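Local structure of hydrolase (6IAH) at residues Ile64-Ser69 with Glu74-Phe79; Trp87-Glu90 with Phe94-Phe97; Glu175-Leu178 with Pro182-Leu185. The protein is a magnesium-binding phosphatase of the haloacid dehalogenase superfamily with diverse substrates, possibly including phosphoglycolate. All coordinates share one frame; numbering follows the deposited sequence.

Contact 1 (Ile64-Ser69 with Glu74-Phe79); sequences ILFALS and ELVEEF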
ATOM      1  N   ILE A  64      -9.191 -17.396  -2.594  1.00 22.53           N
ATOM      2  CA  ILE A  64     -10.499 -18.020  -2.858  1.00 23.67           C
ATOM      3  C   ILE A  64     -10.322 -19.421  -3.420  1.00 23.57           C
ATOM      4  O   ILE A  64     -10.828 -20.432  -2.854  1.00 24.50           O
ATOM      5  CB  ILE A  64     -11.383 -17.183  -3.807  1.00 21.87           C
ATOM      6  CG1 ILE A  64     -11.794 -15.904  -3.136  1.00 22.08           C
ATOM      7  CG2 ILE A  64     -12.649 -17.969  -4.212  1.00 23.23           C
ATOM      8  CD1 ILE A  64     -12.288 -14.851  -4.120  1.00 22.42           C
ATOM      9  N   LEU A  65      -9.534 -19.506  -4.465  1.00 21.99           N
ATOM     10  CA  LEU A  65      -9.247 -20.788  -5.115  1.00 21.85           C
ATOM     11  C   LEU A  65      -8.531 -21.694  -4.149  1.00 24.51           C
ATOM     12  O   LEU A  65      -8.921 -22.864  -4.001  1.00 24.22           O
ATOM     13  CB  LEU A  65      -8.497 -20.629  -6.445  1.00 22.66           C
ATOM     14  CG  LEU A  65      -9.348 -19.938  -7.573  1.00 25.12           C
ATOM     15  CD1 LEU A  65      -8.512 -19.467  -8.767  1.00 24.63           C
ATOM     16  CD2 LEU A  65     -10.439 -20.848  -8.093  1.00 26.20           C
ATOM     17  N   PHE A  66      -7.546 -21.161  -3.431  1.00 22.32           N
ATOM     18  CA  PHE A  66      -6.783 -22.036  -2.521  1.00 23.05           C
ATOM     19  C   PHE A  66      -7.708 -22.594  -1.446  1.00 21.01           C
ATOM     20  O   PHE A  66      -7.608 -23.767  -1.113  1.00 27.85           O
ATOM     21  CB  PHE A  66      -5.663 -21.276  -1.781  1.00 25.65           C
ATOM     22  CG  PHE A  66      -4.425 -20.937  -2.626  1.00 24.30           C
ATOM     23  CD1 PHE A  66      -4.339 -21.246  -3.950  1.00 24.06           C
ATOM     24  CD2 PHE A  66      -3.314 -20.355  -2.010  1.00 27.21           C
ATOM     25  CE1 PHE A  66      -3.187 -20.938  -4.701  1.00 25.68           C
ATOM     26  CE2 PHE A  66      -2.143 -20.078  -2.752  1.00 26.31           C
ATOM     27  CZ  PHE A  66      -2.120 -20.345  -4.096  1.00 27.24           C
ATOM     28  N   ALA A  67      -8.534 -21.744  -0.878  1.00 22.53           N
ATOM     29  CA  ALA A  67      -9.443 -22.161   0.225  1.00 24.69           C
ATOM     30  C   ALA A  67     -10.567 -23.048  -0.278  1.00 30.58           C
ATOM     31  O   ALA A  67     -11.031 -23.926   0.462  1.00 27.05           O
ATOM     32  CB  ALA A  67      -9.999 -20.966   0.961  1.00 25.33           C
ATOM     33  N   LEU A  68     -11.004 -22.850  -1.531  1.00 26.26           N
ATOM     34  CA  LEU A  68     -11.960 -23.795  -2.138  1.00 27.91           C
ATOM     35  C   LEU A  68     -11.433 -25.183  -2.201  1.00 28.74           C
ATOM     36  O   LEU A  68     -12.222 -26.142  -2.156  1.00 28.20           O
ATOM     37  CB  LEU A  68     -12.377 -23.380  -3.566  1.00 31.27           C
ATOM     38  CG  LEU A  68     -13.506 -22.335  -3.673  1.00 34.95           C
ATOM     39  CD1 LEU A  68     -13.743 -21.963  -5.142  1.00 36.52           C
ATOM     40  CD2 LEU A  68     -14.770 -22.936  -3.062  1.00 38.44           C
ATOM     41  N   SER A  69     -10.117 -25.292  -2.387  1.00 27.68           N
ATOM     42  CA  SER A  69      -9.454 -26.582  -2.529  1.00 27.93           C
ATOM     43  C   SER A  69      -9.275 -27.250  -1.156  1.00 26.80           C
ATOM     44  O   SER A  69      -8.893 -28.402  -1.099  1.00 30.81           O
ATOM     45  CB  SER A  69      -8.081 -26.441  -3.158  1.00 25.57           C
ATOM     46  OG  SER A  69      -7.124 -26.037  -2.193  1.00 27.36           O
ATOM     47  N   GLU A  74      -1.094 -25.421   2.812  1.00 31.29           N
ATOM     48  CA  GLU A  74      -0.130 -26.080   1.956  1.00 32.71           C
ATOM     49  C   GLU A  74       0.130 -25.258   0.683  1.00 30.34           C
ATOM     50  O   GLU A  74       1.265 -25.195   0.254  1.00 28.59           O
ATOM     51  CB  GLU A  74      -0.635 -27.437   1.480  1.00 39.20           C
ATOM     52  CG  GLU A  74      -0.646 -28.604   2.454  1.00 46.25           C
ATOM     53  CD  GLU A  74      -1.203 -29.859   1.756  1.00 56.50           C
ATOM     54  OE1 GLU A  74      -1.016 -30.016   0.512  1.00 60.31           O
ATOM     55  OE2 GLU A  74      -1.847 -30.695   2.412  1.00 64.27           O
ATOM     56  N   LEU A  75      -0.923 -24.668   0.089  1.00 27.11           N
ATOM     57  CA  LEU A  75      -0.777 -23.965  -1.191  1.00 27.69           C
ATOM     58  C   LEU A  75      -0.027 -22.640  -1.035  1.00 27.99           C
ATOM     59  O   LEU A  75       0.745 -22.263  -1.911  1.00 27.19           O
ATOM     60  CB  LEU A  75      -2.126 -23.763  -1.881  1.00 25.85           C
ATOM     61  CG  LEU A  75      -2.710 -25.021  -2.480  1.00 28.81           C
ATOM     62  CD1 LEU A  75      -4.185 -24.892  -2.768  1.00 26.56           C
ATOM     63  CD2 LEU A  75      -1.940 -25.438  -3.727  1.00 30.92           C
ATOM     64  N   VAL A  76      -0.233 -21.962   0.089  1.00 30.88           N
ATOM     65  CA  VAL A  76       0.544 -20.775   0.406  1.00 34.30           C
ATOM     66  C   VAL A  76       2.034 -21.155   0.467  1.00 35.33           C
ATOM     67  O   VAL A  76       2.863 -20.421  -0.030  1.00 32.43           O
ATOM     68  CB  VAL A  76       0.076 -20.074   1.689  1.00 34.25           C
ATOM     69  CG1 VAL A  76       1.068 -18.946   2.151  1.00 35.16           C
ATOM     70  CG2 VAL A  76      -1.337 -19.525   1.493  1.00 32.48           C
ATOM     71  N   GLU A  77       2.344 -22.314   1.036  1.00 36.81           N
ATOM     72  CA  GLU A  77       3.733 -22.762   1.171  1.00 37.78           C
ATOM     73  C   GLU A  77       4.284 -23.174  -0.176  1.00 37.04           C
ATOM     74  O   GLU A  77       5.468 -22.937  -0.479  1.00 36.51           O
ATOM     75  CB  GLU A  77       3.810 -23.903   2.219  1.00 42.05           C
ATOM     76  CG  GLU A  77       5.151 -24.574   2.505  1.00 45.30           C
ATOM     77  CD  GLU A  77       6.355 -23.637   2.742  1.00 47.86           C
ATOM     78  OE1 GLU A  77       6.263 -22.608   3.495  1.00 48.53           O
ATOM     79  OE2 GLU A  77       7.420 -23.966   2.129  1.00 44.48           O
ATOM     80  N   GLU A  78       3.457 -23.797  -0.998  1.00 31.35           N
ATOM     81  CA  GLU A  78       3.921 -24.312  -2.276  1.00 30.35           C
ATOM     82  C   GLU A  78       4.109 -23.129  -3.245  1.00 30.94           C
ATOM     83  O   GLU A  78       4.924 -23.204  -4.135  1.00 32.11           O
ATOM     84  CB  GLU A  78       2.902 -25.301  -2.867  1.00 31.22           C
ATOM     85  CG  GLU A  78       3.158 -25.654  -4.333  1.00 35.83           C
ATOM     86  CD  GLU A  78       2.260 -26.751  -4.921  1.00 37.95           C
ATOM     87  OE1 GLU A  78       1.245 -27.087  -4.277  1.00 38.17           O
ATOM     88  OE2 GLU A  78       2.590 -27.269  -6.040  1.00 35.44           O
ATOM     89  N   PHE A  79       3.329 -22.055  -3.094  1.00 29.97           N
ATOM     90  CA  PHE A  79       3.273 -20.985  -4.136  1.00 29.84           C
ATOM     91  C   PHE A  79       4.679 -20.371  -4.336  1.00 29.10           C
ATOM     92  O   PHE A  79       5.327 -20.070  -3.382  1.00 30.80           O
ATOM     93  CB  PHE A  79       2.231 -19.918  -3.727  1.00 30.80           C
ATOM     94  CG  PHE A  79       2.061 -18.797  -4.715  1.00 30.02           C
ATOM     95  CD1 PHE A  79       1.149 -18.902  -5.746  1.00 29.53           C
ATOM     96  CD2 PHE A  79       2.799 -17.621  -4.591  1.00 27.34           C
ATOM     97  CE1 PHE A  79       1.008 -17.880  -6.661  1.00 27.13           C
ATOM     98  CE2 PHE A  79       2.631 -16.598  -5.497  1.00 27.81           C
ATOM     99  CZ  PHE A  79       1.734 -16.740  -6.524  1.00 28.24           C
TER

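Contact 2 (Trp87-Glu90 with Phe94-Phe97); sequences WVRE and FQVF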
ATOM      1  N   TRP A  87      -0.132 -18.622 -11.976  1.00 26.67           N
ATOM      2  CA  TRP A  87       0.165 -19.933 -11.401  1.00 27.76           C
ATOM      3  C   TRP A  87      -1.117 -20.635 -10.873  1.00 24.90           C
ATOM      4  O   TRP A  87      -1.308 -21.814 -11.085  1.00 27.08           O
ATOM      5  CB  TRP A  87       1.200 -19.797 -10.291  1.00 27.90           C
ATOM      6  CG  TRP A  87       1.743 -21.058  -9.674  1.00 27.88           C
ATOM      7  CD1 TRP A  87       2.877 -21.707 -10.048  1.00 30.27           C
ATOM      8  CD2 TRP A  87       1.229 -21.775  -8.549  1.00 28.01           C
ATOM      9  NE1 TRP A  87       3.093 -22.785  -9.256  1.00 29.63           N
ATOM     10  CE2 TRP A  87       2.115 -22.854  -8.311  1.00 29.25           C
ATOM     11  CE3 TRP A  87       0.102 -21.620  -7.725  1.00 29.38           C
ATOM     12  CZ2 TRP A  87       1.911 -23.821  -7.278  1.00 31.90           C
ATOM     13  CZ3 TRP A  87      -0.107 -22.580  -6.673  1.00 31.40           C
ATOM     14  CH2 TRP A  87       0.825 -23.623  -6.438  1.00 33.25           C
ATOM     15  N   VAL A  88      -1.957 -19.862 -10.208  1.00 24.23           N
ATOM     16  CA  VAL A  88      -3.186 -20.315  -9.612  1.00 23.73           C
ATOM     17  C   VAL A  88      -4.199 -20.700 -10.666  1.00 24.25           C
ATOM     18  O   VAL A  88      -4.792 -21.765 -10.610  1.00 23.02           O
ATOM     19  CB  VAL A  88      -3.778 -19.231  -8.659  1.00 23.38           C
ATOM     20  CG1 VAL A  88      -4.972 -19.807  -7.900  1.00 26.03           C
ATOM     21  CG2 VAL A  88      -2.756 -18.794  -7.594  1.00 24.39           C
ATOM     22  N   ARG A  89      -4.357 -19.831 -11.679  1.00 22.22           N
ATOM     23  CA  ARG A  89      -5.256 -20.064 -12.751  1.00 23.29           C
ATOM     24  C   ARG A  89      -4.894 -21.256 -13.581  1.00 24.84           C
ATOM     25  O   ARG A  89      -5.783 -22.046 -13.963  1.00 24.79           O
ATOM     26  CB  ARG A  89      -5.388 -18.817 -13.642  1.00 21.93           C
ATOM     27  CG  ARG A  89      -6.055 -17.686 -12.928  1.00 22.44           C
ATOM     28  CD  ARG A  89      -5.926 -16.388 -13.748  1.00 23.23           C
ATOM     29  NE  ARG A  89      -6.576 -15.248 -13.101  1.00 22.86           N
ATOM     30  CZ  ARG A  89      -6.581 -14.006 -13.598  1.00 26.79           C
ATOM     31  NH1 ARG A  89      -5.941 -13.791 -14.757  1.00 25.24           N
ATOM     32  NH2 ARG A  89      -7.172 -12.988 -12.937  1.00 26.73           N
ATOM     33  N   GLU A  90      -3.601 -21.431 -13.801  1.00 25.12           N
ATOM     34  CA  GLU A  90      -3.145 -22.591 -14.563  1.00 27.20           C
ATOM     35  C   GLU A  90      -3.361 -23.849 -13.753  1.00 28.63           C
ATOM     36  O   GLU A  90      -3.726 -24.879 -14.296  1.00 29.58           O
ATOM     37  CB  GLU A  90      -1.695 -22.460 -14.957  1.00 30.96           C
ATOM     38  CG  GLU A  90      -1.471 -21.605 -16.192  1.00 37.18           C
ATOM     39  CD  GLU A  90       0.008 -21.373 -16.490  1.00 46.46           C
ATOM     40  OE1 GLU A  90       0.864 -22.028 -15.863  1.00 55.17           O
ATOM     41  OE2 GLU A  90       0.320 -20.527 -17.352  1.00 52.39           O
ATOM     42  N   PHE A  94      -9.463 -22.216 -13.555  1.00 21.59           N
ATOM     43  CA  PHE A  94     -10.536 -21.276 -13.354  1.00 23.11           C
ATOM     44  C   PHE A  94      -9.913 -19.924 -13.027  1.00 19.60           C
ATOM     45  O   PHE A  94      -8.813 -19.879 -12.534  1.00 21.69           O
ATOM     46  CB  PHE A  94     -11.476 -21.747 -12.180  1.00 22.53           C
ATOM     47  CG  PHE A  94     -12.496 -22.735 -12.606  1.00 22.43           C
ATOM     48  CD1 PHE A  94     -12.163 -24.087 -12.726  1.00 25.18           C
ATOM     49  CD2 PHE A  94     -13.786 -22.326 -12.957  1.00 21.33           C
ATOM     50  CE1 PHE A  94     -13.080 -25.013 -13.219  1.00 23.50           C
ATOM     51  CE2 PHE A  94     -14.724 -23.264 -13.426  1.00 21.74           C
ATOM     52  CZ  PHE A  94     -14.372 -24.613 -13.544  1.00 22.94           C
ATOM     53  N   GLN A  95     -10.664 -18.859 -13.272  0.50 19.76           N
ATOM     54  CA  GLN A  95     -10.251 -17.508 -12.974  0.50 19.50           C
ATOM     55  C   GLN A  95     -11.439 -16.637 -12.639  0.50 21.02           C
ATOM     56  O   GLN A  95     -12.593 -17.002 -12.834  0.50 21.67           O
ATOM     57  CB  GLN A  95      -9.562 -16.913 -14.232  0.50 18.24           C
ATOM     58  CG  GLN A  95     -10.388 -17.142 -15.445  0.50 16.59           C
ATOM     59  CD  GLN A  95      -9.786 -16.427 -16.627  0.50 17.87           C
ATOM     60  OE1 GLN A  95      -8.823 -15.648 -16.461  0.50 18.55           O
ATOM     61  NE2 GLN A  95     -10.318 -16.684 -17.806  0.50 16.96           N
ATOM     62  N   VAL A  96     -11.139 -15.423 -12.202  1.00 21.30           N
ATOM     63  CA  VAL A  96     -12.156 -14.463 -11.938  1.00 22.42           C
ATOM     64  C   VAL A  96     -12.965 -14.145 -13.230  1.00 23.41           C
ATOM     65  O   VAL A  96     -12.374 -14.085 -14.302  1.00 23.18           O
ATOM     66  CB  VAL A  96     -11.580 -13.170 -11.333  1.00 22.55           C
ATOM     67  CG1 VAL A  96     -10.730 -12.387 -12.352  1.00 23.40           C
ATOM     68  CG2 VAL A  96     -12.705 -12.285 -10.787  1.00 23.49           C
ATOM     69  N   PHE A  97     -14.268 -13.962 -13.049  1.00 23.04           N
ATOM     70  CA  PHE A  97     -15.209 -13.562 -14.098  1.00 26.40           C
ATOM     71  C   PHE A  97     -15.319 -12.064 -14.037  1.00 23.91           C
ATOM     72  O   PHE A  97     -15.882 -11.498 -13.130  1.00 22.94           O
ATOM     73  CB  PHE A  97     -16.584 -14.190 -13.926  1.00 25.11           C
ATOM     74  CG  PHE A  97     -17.589 -13.797 -14.996  1.00 29.11           C
ATOM     75  CD1 PHE A  97     -17.369 -14.101 -16.350  1.00 30.62           C
ATOM     76  CD2 PHE A  97     -18.752 -13.124 -14.647  1.00 30.65           C
ATOM     77  CE1 PHE A  97     -18.299 -13.729 -17.324  1.00 29.21           C
ATOM     78  CE2 PHE A  97     -19.706 -12.751 -15.628  1.00 34.16           C
ATOM     79  CZ  PHE A  97     -19.471 -13.057 -16.961  1.00 30.58           C
TER

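Contact 3 (Glu175-Leu178 with Pro182-Leu185); sequences EAYL and PRAL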
ATOM      1  N   GLU A 175      -0.642   6.211 -10.932  1.00 40.94           N
ATOM      2  CA  GLU A 175      -0.985   6.616 -12.311  1.00 44.97           C
ATOM      3  C   GLU A 175       0.248   7.011 -13.109  1.00 45.43           C
ATOM      4  O   GLU A 175       0.191   7.047 -14.333  1.00 50.86           O
ATOM      5  CB  GLU A 175      -1.906   7.866 -12.344  1.00 47.85           C
ATOM      6  CG  GLU A 175      -3.345   7.658 -11.857  1.00 49.51           C
ATOM      7  CD  GLU A 175      -3.456   7.601 -10.345  1.00 47.92           C
ATOM      8  OE1 GLU A 175      -2.445   7.938  -9.690  1.00 40.01           O
ATOM      9  OE2 GLU A 175      -4.513   7.171  -9.821  1.00 46.48           O
ATOM     10  N   ALA A 176       1.311   7.418 -12.433  1.00 35.60           N
ATOM     11  CA  ALA A 176       2.436   8.035 -13.088  1.00 34.89           C
ATOM     12  C   ALA A 176       3.671   7.088 -13.101  1.00 36.42           C
ATOM     13  O   ALA A 176       4.189   6.743 -14.211  1.00 35.04           O
ATOM     14  CB  ALA A 176       2.716   9.357 -12.414  1.00 36.69           C
ATOM     15  N   TYR A 177       4.069   6.611 -11.896  1.00 28.12           N
ATOM     16  CA  TYR A 177       5.305   5.841 -11.649  1.00 31.19           C
ATOM     17  C   TYR A 177       5.086   4.926 -10.463  1.00 32.63           C
ATOM     18  O   TYR A 177       4.148   5.118  -9.709  1.00 29.99           O
ATOM     19  CB  TYR A 177       6.496   6.739 -11.342  1.00 28.85           C
ATOM     20  CG  TYR A 177       6.812   7.696 -12.474  1.00 30.66           C
ATOM     21  CD1 TYR A 177       7.558   7.274 -13.566  1.00 33.09           C
ATOM     22  CD2 TYR A 177       6.315   8.976 -12.485  1.00 30.74           C
ATOM     23  CE1 TYR A 177       7.831   8.122 -14.609  1.00 32.67           C
ATOM     24  CE2 TYR A 177       6.557   9.822 -13.573  1.00 34.46           C
ATOM     25  CZ  TYR A 177       7.344   9.377 -14.608  1.00 33.34           C
ATOM     26  OH  TYR A 177       7.632  10.191 -15.700  1.00 35.69           O
ATOM     27  N   LEU A 178       5.896   3.891 -10.354  1.00 29.99           N
ATOM     28  CA  LEU A 178       5.797   2.974  -9.227  1.00 29.85           C
ATOM     29  C   LEU A 178       7.188   2.719  -8.656  1.00 31.00           C
ATOM     30  O   LEU A 178       8.130   2.345  -9.376  1.00 30.91           O
ATOM     31  CB  LEU A 178       5.118   1.643  -9.607  1.00 34.95           C
ATOM     32  CG  LEU A 178       4.398   0.903  -8.450  1.00 44.08           C
ATOM     33  CD1 LEU A 178       3.107   1.639  -8.034  1.00 46.80           C
ATOM     34  CD2 LEU A 178       4.067  -0.562  -8.780  1.00 46.74           C
ATOM     35  N   PRO A 182      13.283   4.836  -9.995  1.00 28.80           N
ATOM     36  CA  PRO A 182      13.786   6.088  -9.521  1.00 28.11           C
ATOM     37  C   PRO A 182      13.228   7.317 -10.246  1.00 26.28           C
ATOM     38  O   PRO A 182      13.350   8.417  -9.725  1.00 24.00           O
ATOM     39  CB  PRO A 182      15.303   5.959  -9.739  1.00 28.60           C
ATOM     40  CG  PRO A 182      15.437   5.036 -10.898  1.00 30.40           C
ATOM     41  CD  PRO A 182      14.330   4.059 -10.695  1.00 30.50           C
ATOM     42  N   ARG A 183      12.607   7.140 -11.389  1.00 29.87           N
ATOM     43  CA  ARG A 183      11.970   8.261 -12.123  1.00 30.02           C
ATOM     44  C   ARG A 183      10.827   8.896 -11.306  1.00 29.18           C
ATOM     45  O   ARG A 183      10.508  10.039 -11.506  1.00 29.51           O
ATOM     46  CB  ARG A 183      11.392   7.770 -13.453  1.00 32.29           C
ATOM     47  CG  ARG A 183      12.434   7.233 -14.428  1.00 36.59           C
ATOM     48  CD  ARG A 183      11.811   6.397 -15.554  1.00 41.19           C
ATOM     49  NE  ARG A 183      12.849   5.792 -16.388  1.00 40.94           N
ATOM     50  CZ  ARG A 183      13.606   4.739 -16.066  1.00 45.40           C
ATOM     51  NH1 ARG A 183      13.446   4.102 -14.897  1.00 47.74           N
ATOM     52  NH2 ARG A 183      14.541   4.301 -16.933  1.00 42.80           N
ATOM     53  N   ALA A 184      10.219   8.132 -10.390  1.00 26.96           N
ATOM     54  CA  ALA A 184       9.191   8.628  -9.480  1.00 28.48           C
ATOM     55  C   ALA A 184       9.699   9.751  -8.565  1.00 30.45           C
ATOM     56  O   ALA A 184       8.990  10.725  -8.295  1.00 29.69           O
ATOM     57  CB  ALA A 184       8.630   7.463  -8.611  1.00 28.53           C
ATOM     58  N   LEU A 185      10.955   9.615  -8.127  1.00 28.57           N
ATOM     59  CA  LEU A 185      11.541  10.570  -7.248  1.00 29.26           C
ATOM     60  C   LEU A 185      12.053  11.728  -8.101  1.00 28.12           C
ATOM     61  O   LEU A 185      11.867  12.905  -7.743  1.00 28.62           O
ATOM     62  CB  LEU A 185      12.649   9.911  -6.397  1.00 28.88           C
ATOM     63  CG  LEU A 185      13.249  10.794  -5.277  1.00 31.17           C
ATOM     64  CD1 LEU A 185      12.257  11.531  -4.337  1.00 27.43           C
ATOM     65  CD2 LEU A 185      14.231   9.910  -4.479  1.00 32.42           C
TER

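Contact 1 (Ile64-Ser69 with Glu74-Phe79)
The ring of Phe-66 meets Leu-75 face-on and Phe-79 at its edge, a compact illustration of how one aromatic can serve several neighbours at once. Leu-75 CB sits almost over the middle of the Phe-66 ring, 3.6 Å from the centroid and 12° off the normal, a CH-pi contact in which the methylene takes the centre while the branched end touches nearer the root. There the leucine turns back, and its CD1 comes within 3.8 Å of Phe-66 CD1. Phe-66 holds CG anti to its own carbonyl carbon (chi1 -75°), and its second torsion, chi2 2°, brings CA close to the ring plane. At the far end Phe-66 CZ touches Phe-79 CD1 at 3.9 Å; here the phenylalanine side chains cross at about a right angle, with CD1 lying in the plane of the Phe-66 ring. Val-76 CG2 adds a looser contact, 4.1 Å from Phe-66 CD2.

The polar atom beside this apolar patch is engaged: Ser-69 OG gives its hydrogen to Phe-66 O at 2.6 Å and receives one from Arg-71 N, while Leu-75 CD1 packs against it at 3.2 Å. Val-88 of helix 85-92 also touches the Phe-66 ring, and Lys-50 NZ hydrogen-bonds to the carbonyl oxygens of Val-76 and Phe-79. Successive helices closing over a buried aromatic, in a helical region between the short paired strands 12-13 and 129-130 that follow strand 2-5, are consistent with the C1 cap domain of haloacid dehalogenase-type phosphatases.

Contact 2 (Trp87-Glu90 with Phe94-Phe97)
The guanidinium group of Arg-89 has Gln-95 OE1 over one face, 3.6 Å above the plane and displaced toward the rim. The two flat groups are far from stacked: guanidinium and amide planes stand 70° apart, and the amide arrives with its oxygen foremost. Gln-95 was deposited in two conformers, so this part of the arrangement describes one of them and is doubtful as a fixed feature. Val-96 CG1 approaches the same guanidinium obliquely, 3.7 Å from Arg-89 NH2.

The setting is a helix-to-loop turn in the helical region that resembles a haloacid dehalogenase cap: the chain leaves helix 85-92 and runs on beside the outstretched Arg-89 side chain before helix 100-110 begins. The loop residues line up along that side chain. Fully extended (chi2 169°), it passes Phe-94, Gln-95 and Val-96 in order: CB and CG meet Phe-94 O, the stretch from CG to NE meets Gln-95 CB, and NH2 meets Val-96 CG1. Gln-95 CB lies 3.6 Å from Arg-89 NE.

No hydrogen bond passes directly between the two segments. The strong polar tie comes from Glu-61 of helix 56-68, whose OE2 forms a salt bridge with Arg-89 NE and also accepts the backbone N-H of Val-96. One carboxylate oxygen thus joins helix and loop, and is likely to hold the arginine's charged end in place on this partly solvent-exposed surface.

Where the segments draw together near the helix, the CB of Phe-94 points away from it and the carbonyl makes the contact: Phe-94 O lies 3.5 Å from Arg-89 CG and receives a CA-H...O contact from Arg-89 CA at 3.6 Å.

Contact 3 (Glu175-Leu178 with Pro182-Leu185)
This is a mainly apolar contact at the margin of the Rossmann-like core of the haloacid dehalogenase fold, where Tyr-177, in the loop after strand 171-172, lies against Arg-183 and Ala-184 in the first turn of helix 183-189. It closes a strand-loop-helix connection of the parallel sheet, and Val-172 of that strand touches both Tyr-177 and Ala-184. As in relatives, this loop probably carries the conserved motif III lysine. The Ala-184 side chain is about 13 Å from a bound magnesium ion.

Tyr-177 has CG anti to its carbonyl carbon (chi1 -60°), which swings the ring over the helix start. The backbone there faces one side of the ring, with Arg-183 O 4.3 Å from its plane, over the centre. Arg-183 CB comes over the same face, toward its CD1-CE1 side, 3.8 Å from Tyr-177 CE1, but the extended arginine then leads away to a salt bridge with Asp-181. Its guanidinium therefore takes no part, despite lying within 19° of the ring's orientation.

A serine in place of Tyr-177 would probably leave the Arg-183 carbonyl and CB without their aromatic cover and open a gap beside the first helical turn.

The tightest approach is at the root of the tyrosine, where its CB meets Ala-184 CB at 3.5 Å.

How the contacts relate
Contact 1 is core, contact 2 surface and contact 3 partly buried; contacts 1 and 3 are mainly apolar. Contacts 1 and 2 form one neighbourhood, their centres 12 Å apart: helix 85-92, which contact 2 ties to the following loop, sends Trp-87 and Val-88 back against contact 1, with Phe-79 CD1 only 3.5 Å from Trp-87 CE3. Contact 2 depends instead on an arginine whose charge is met by Glu-61 of helix 56-68, the helix that also serves contact 1. Contact 3 belongs beside the parallel sheet, with nearest atoms about 16 Å from contact 1 and about 17 Å from contact 2; there an aromatic lies on backbone and on the CB atoms of the helix's first residues.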